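8-amino-8-demethylriboflavin N,N-dimethyltransferase (PDB 4D7K) catalyses the two S-adenosylmethionine-dependent N-methylations that turn 8-amino-8-demethylriboflavin into the antibiotic roseoflavin. Local coordinates at residues 118-121 against 122-126; 292-295 against 296-300. All blocks are in the same frame, centred on the assembly; numbering follows the deposited sequence.

Interaction 1 (118-121 against 122-126); sequences GDLV and ESVRT
The backbone carbonyls of Asp119, Leu120 and Val121 each receive an N-H from four residues further on, the i to i+4 ladder of an alpha helix. Ser123 N reaches Asp119 O at 3.1 Å, Val124 N reaches Leu120 O at 3.1 Å, and Arg125 N reaches Val121 O at 2.9 Å. At the far end Glu122 O is gripped twice: Thr126 N lies 2.7 Å from it, and Thr126 OG1 comes to 2.8 Å from Glu122 O over the opposite face of the carbonyl plane. Threonine suits this last turn because its hydroxyl (chi1 -55°) can reach back to the same carbonyl.

Among the charged groups, Asp119 holds the N-cap position without making a capping bond; its OD2 forms a salt bridge with Arg134. Its other oxygen, OD1, passes Glu122 CB at 3.9 Å, the two carboxylate planes being 50° apart.

Van der Waals contacts follow the same spacing. Val121 and Arg125 run alongside each other, pointing the same way: Val121 CG1, turned anti to its backbone N (chi1 172°), meets the guanidinium obliquely, methyl against Arg125 NH1 at 3.6 Å, while the extended arginine chain passes the same methyl. One turn along, the apolar pair Leu120 CD1 and Val124 CG2 only just meets at 4.5 Å; Leu120 also packs on Leu300 and Leu303 of helix 293-305 and on Leu66 of the second subunit. Ser123, small enough for its buried place, bonds through OG to Val128 O.

Leu120, Ser123 and Val124 are buried, and Val121 and Arg125 touch the second subunit as well, packing on its Ala32 and Thr56. This short helix is thus part of the dimer interface, set against the dimerisation domain of the partner chain, as in the O-methyltransferase family.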
loop_
_atom_site.group_PDB
_atom_site.type_symbol
_atom_site.label_atom_id
_atom_site.label_comp_id
_atom_site.label_asym_id
_atom_site.label_seq_id
_atom_site.Cartn_x
_atom_site.Cartn_y
_atom_site.Cartn_z
ATOM N N GLY A 118 -6.789 8.848 3.502
ATOM C CA GLY A 118 -7.208 9.489 2.270
ATOM C C GLY A 118 -7.384 10.988 2.429
ATOM O O GLY A 118 -7.093 11.757 1.510
ATOM N N ASP A 119 -7.853 11.404 3.605
ATOM C CA ASP A 119 -8.087 12.819 3.899
ATOM C C ASP A 119 -6.818 13.545 4.346
ATOM O O ASP A 119 -6.884 14.588 4.998
ATOM C CB ASP A 119 -9.161 12.966 4.975
ATOM C CG ASP A 119 -10.450 13.546 4.436
ATOM O OD1 ASP A 119 -10.406 14.231 3.391
ATOM O OD2 ASP A 119 -11.507 13.321 5.062
ATOM N N LEU A 120 -5.669 12.986 3.983
ATOM C CA LEU A 120 -4.376 13.539 4.368
ATOM C C LEU A 120 -4.174 14.944 3.806
ATOM O O LEU A 120 -3.514 15.784 4.422
ATOM C CB LEU A 120 -3.258 12.608 3.901
ATOM C CG LEU A 120 -1.817 13.023 4.183
ATOM C CD1 LEU A 120 -1.584 13.111 5.675
ATOM C CD2 LEU A 120 -0.860 12.036 3.540
ATOM N N VAL A 121 -4.758 15.200 2.640
ATOM C CA VAL A 121 -4.646 16.504 1.991
ATOM C C VAL A 121 -5.400 17.584 2.760
ATOM O O VAL A 121 -4.867 18.668 3.010
ATOM C CB VAL A 121 -5.173 16.457 0.543
ATOM C CG1 VAL A 121 -5.226 17.854 -0.048
ATOM C CG2 VAL A 121 -4.302 15.553 -0.314
ATOM N N GLU A 122 -6.643 17.295 3.134
ATOM C CA GLU A 122 -7.443 18.269 3.869
ATOM C C GLU A 122 -6.852 18.515 5.254
ATOM O O GLU A 122 -6.900 19.633 5.765
ATOM C CB GLU A 122 -8.900 17.808 3.978
ATOM C CG GLU A 122 -9.760 18.178 2.777
ATOM C CD GLU A 122 -9.831 19.683 2.549
ATOM O OE1 GLU A 122 -10.733 20.335 3.122
ATOM O OE2 GLU A 122 -8.985 20.216 1.798
ATOM N N SER A 123 -6.283 17.473 5.851
ATOM C CA SER A 123 -5.612 17.601 7.144
ATOM C C SER A 123 -4.418 18.559 7.071
ATOM O O SER A 123 -4.250 19.423 7.934
ATOM C CB SER A 123 -5.155 16.228 7.643
ATOM O OG SER A 123 -4.421 16.342 8.852
ATOM N N VAL A 124 -3.589 18.400 6.043
ATOM C CA VAL A 124 -2.457 19.299 5.833
ATOM C C VAL A 124 -2.958 20.717 5.565
ATOM O O VAL A 124 -2.382 21.695 6.048
ATOM C CB VAL A 124 -1.560 18.823 4.665
ATOM C CG1 VAL A 124 -0.518 19.868 4.326
ATOM C CG2 VAL A 124 -0.890 17.502 5.016
ATOM N N ARG A 125 -4.055 20.820 4.821
ATOM C CA ARG A 125 -4.638 22.120 4.497
ATOM C C ARG A 125 -5.321 22.781 5.692
ATOM O O ARG A 125 -5.297 24.001 5.824
ATOM C CB ARG A 125 -5.633 21.978 3.344
ATOM C CG ARG A 125 -4.976 21.977 1.975
ATOM C CD ARG A 125 -5.956 21.644 0.862
ATOM N NE ARG A 125 -5.413 22.012 -0.442
ATOM C CZ ARG A 125 -5.850 21.528 -1.600
ATOM N NH1 ARG A 125 -6.836 20.641 -1.618
ATOM N NH2 ARG A 125 -5.294 21.924 -2.738
ATOM N N THR A 126 -5.921 21.977 6.564
ATOM C CA THR A 126 -6.710 22.516 7.671
ATOM C C THR A 126 -5.907 22.667 8.959
ATOM O O THR A 126 -5.986 23.693 9.630
ATOM C CB THR A 126 -7.934 21.631 7.965
ATOM O OG1 THR A 126 -8.700 21.461 6.766
ATOM C CG2 THR A 126 -8.804 22.263 9.031
#

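Interaction 2 (292-295 against 296-300)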
loop_
_atom_site.group_PDB
_atom_site.type_symbol
_atom_site.label_atom_id
_atom_site.label_comp_id
_atom_site.label_asym_id
_atom_site.label_seq_id
_atom_site.Cartn_x
_atom_site.Cartn_y
_atom_site.Cartn_z
ATOM N N GLY A 292 15.613 8.271 11.294
ATOM C CA GLY A 292 15.979 7.814 9.963
ATOM C C GLY A 292 14.855 8.068 8.983
ATOM O O GLY A 292 13.809 8.585 9.364
ATOM N N GLU A 293 15.069 7.699 7.724
ATOM C CA GLU A 293 14.069 7.890 6.675
ATOM C C GLU A 293 12.746 7.197 6.997
ATOM O O GLU A 293 11.672 7.690 6.647
ATOM C CB GLU A 293 14.603 7.378 5.339
ATOM C CG GLU A 293 15.957 7.951 4.954
ATOM C CD GLU A 293 15.958 9.468 4.905
ATOM O OE1 GLU A 293 15.103 10.043 4.197
ATOM O OE2 GLU A 293 16.812 10.086 5.575
ATOM N N LEU A 294 12.829 6.043 7.649
ATOM C CA LEU A 294 11.631 5.298 8.011
ATOM C C LEU A 294 10.808 6.113 8.996
ATOM O O LEU A 294 9.584 6.212 8.875
ATOM C CB LEU A 294 11.994 3.937 8.609
ATOM C CG LEU A 294 10.803 3.038 8.953
ATOM C CD1 LEU A 294 9.977 2.772 7.710
ATOM C CD2 LEU A 294 11.262 1.728 9.587
ATOM N N GLY A 295 11.499 6.706 9.962
ATOM C CA GLY A 295 10.869 7.528 10.977
ATOM C C GLY A 295 10.143 8.719 10.393
ATOM O O GLY A 295 9.052 9.051 10.835
ATOM N N LYS A 296 10.739 9.359 9.388
ATOM C CA LYS A 296 10.091 10.491 8.729
ATOM C C LYS A 296 8.776 10.060 8.084
ATOM O O LYS A 296 7.792 10.802 8.099
ATOM C CB LYS A 296 11.018 11.117 7.680
ATOM C CG LYS A 296 12.339 11.628 8.243
ATOM C CD LYS A 296 13.286 12.040 7.127
ATOM C CE LYS A 296 14.588 12.583 7.684
ATOM N NZ LYS A 296 15.442 13.156 6.614
ATOM N N VAL A 297 8.770 8.850 7.530
ATOM C CA VAL A 297 7.567 8.269 6.939
ATOM C C VAL A 297 6.508 7.919 7.987
ATOM O O VAL A 297 5.326 8.188 7.788
ATOM C CB VAL A 297 7.900 7.001 6.128
ATOM C CG1 VAL A 297 6.629 6.317 5.668
ATOM C CG2 VAL A 297 8.775 7.357 4.929
ATOM N N LEU A 298 6.928 7.337 9.106
ATOM C CA LEU A 298 5.982 6.883 10.125
ATOM C C LEU A 298 5.303 8.031 10.870
ATOM O O LEU A 298 4.303 7.820 11.551
ATOM C CB LEU A 298 6.674 5.969 11.140
ATOM C CG LEU A 298 7.191 4.609 10.668
ATOM C CD1 LEU A 298 7.663 3.799 11.868
ATOM C CD2 LEU A 298 6.133 3.837 9.885
ATOM N N ASP A 299 5.840 9.242 10.748
ATOM C CA ASP A 299 5.197 10.403 11.359
ATOM C C ASP A 299 3.854 10.681 10.685
ATOM O O ASP A 299 3.032 11.438 11.205
ATOM C CB ASP A 299 6.093 11.641 11.280
ATOM C CG ASP A 299 5.574 12.795 12.143
ATOM O OD1 ASP A 299 4.924 12.526 13.174
ATOM O OD2 ASP A 299 5.814 13.969 11.795
ATOM N N LEU A 300 3.652 10.071 9.520
ATOM C CA LEU A 300 2.378 10.116 8.811
ATOM C C LEU A 300 1.233 9.636 9.697
ATOM O O LEU A 300 0.162 10.245 9.725
ATOM C CB LEU A 300 2.439 9.256 7.552
ATOM C CG LEU A 300 1.252 9.427 6.613
ATOM C CD1 LEU A 300 1.441 10.700 5.812
ATOM C CD2 LEU A 300 1.076 8.218 5.711
#
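The carboxylate of Glu293 faces the ammonium of Lys296 one turn ahead, with NZ tilted off the carboxylate plane and with the lysine CD and CE on that same side. The salt bridge is long, 3.5 Å from OE2 to NZ, and OE1 stands 4.0 Å from NZ. The glutamate chain folds at chi2 (-57°), which turns its head along the lysine, while Lys296 runs fully extended beyond CG; the two thus lie side by side. Lysine suits the place because it is long enough for NZ to pass along Glu293 and reach Glu78 of the second subunit. That glutamate is its strongest partner, with Glu293 a longer, second carboxylate beside it. The other carboxylate, that of Asp299, gives OD2 to Arg65 of the second subunit, a buried charge thereby matched.

In the backbone, Gly292 is at the N-cap position, its carbonyl O accepting Lys296 N at 3.2 Å. Val297 N bonds to Glu293 O, and Leu298 N to Leu294 O at 2.9 Å, whereas Asp299 N to Gly295 O is weak, its N-H bent to 132°. Leu294 and Leu298, a turn apart, bring their CG atoms to 4.3 Å.

This first half of helix 293-305 follows strand 280-285. Val336, in the loop between strands 325-333 and 337-344, touches its leucines, which also pack on Tyr18 and Val22 of helix 13-35 in the second subunit, while helix 60-72 of that subunit supplies Arg65 and strand 76-79 supplies Glu78.

Interaction 1 precedes interaction 2 along the chain, and their centres lie about 18 Å apart on the same side of the chain's centre. One belongs to the short helix 120-126, the other to the start of helix 293-305. Despite the long sequence between them the two helices touch, Leu120 CD2 packing on Leu300 CD1 at 3.5 Å. Both belong to the O-methyltransferase domain, and both meet helices 13-35 and 60-72 of the second subunit. Together they form part of the surface by which the two subunits of the homodimer meet, away from the predicted S-adenosylmethionine site.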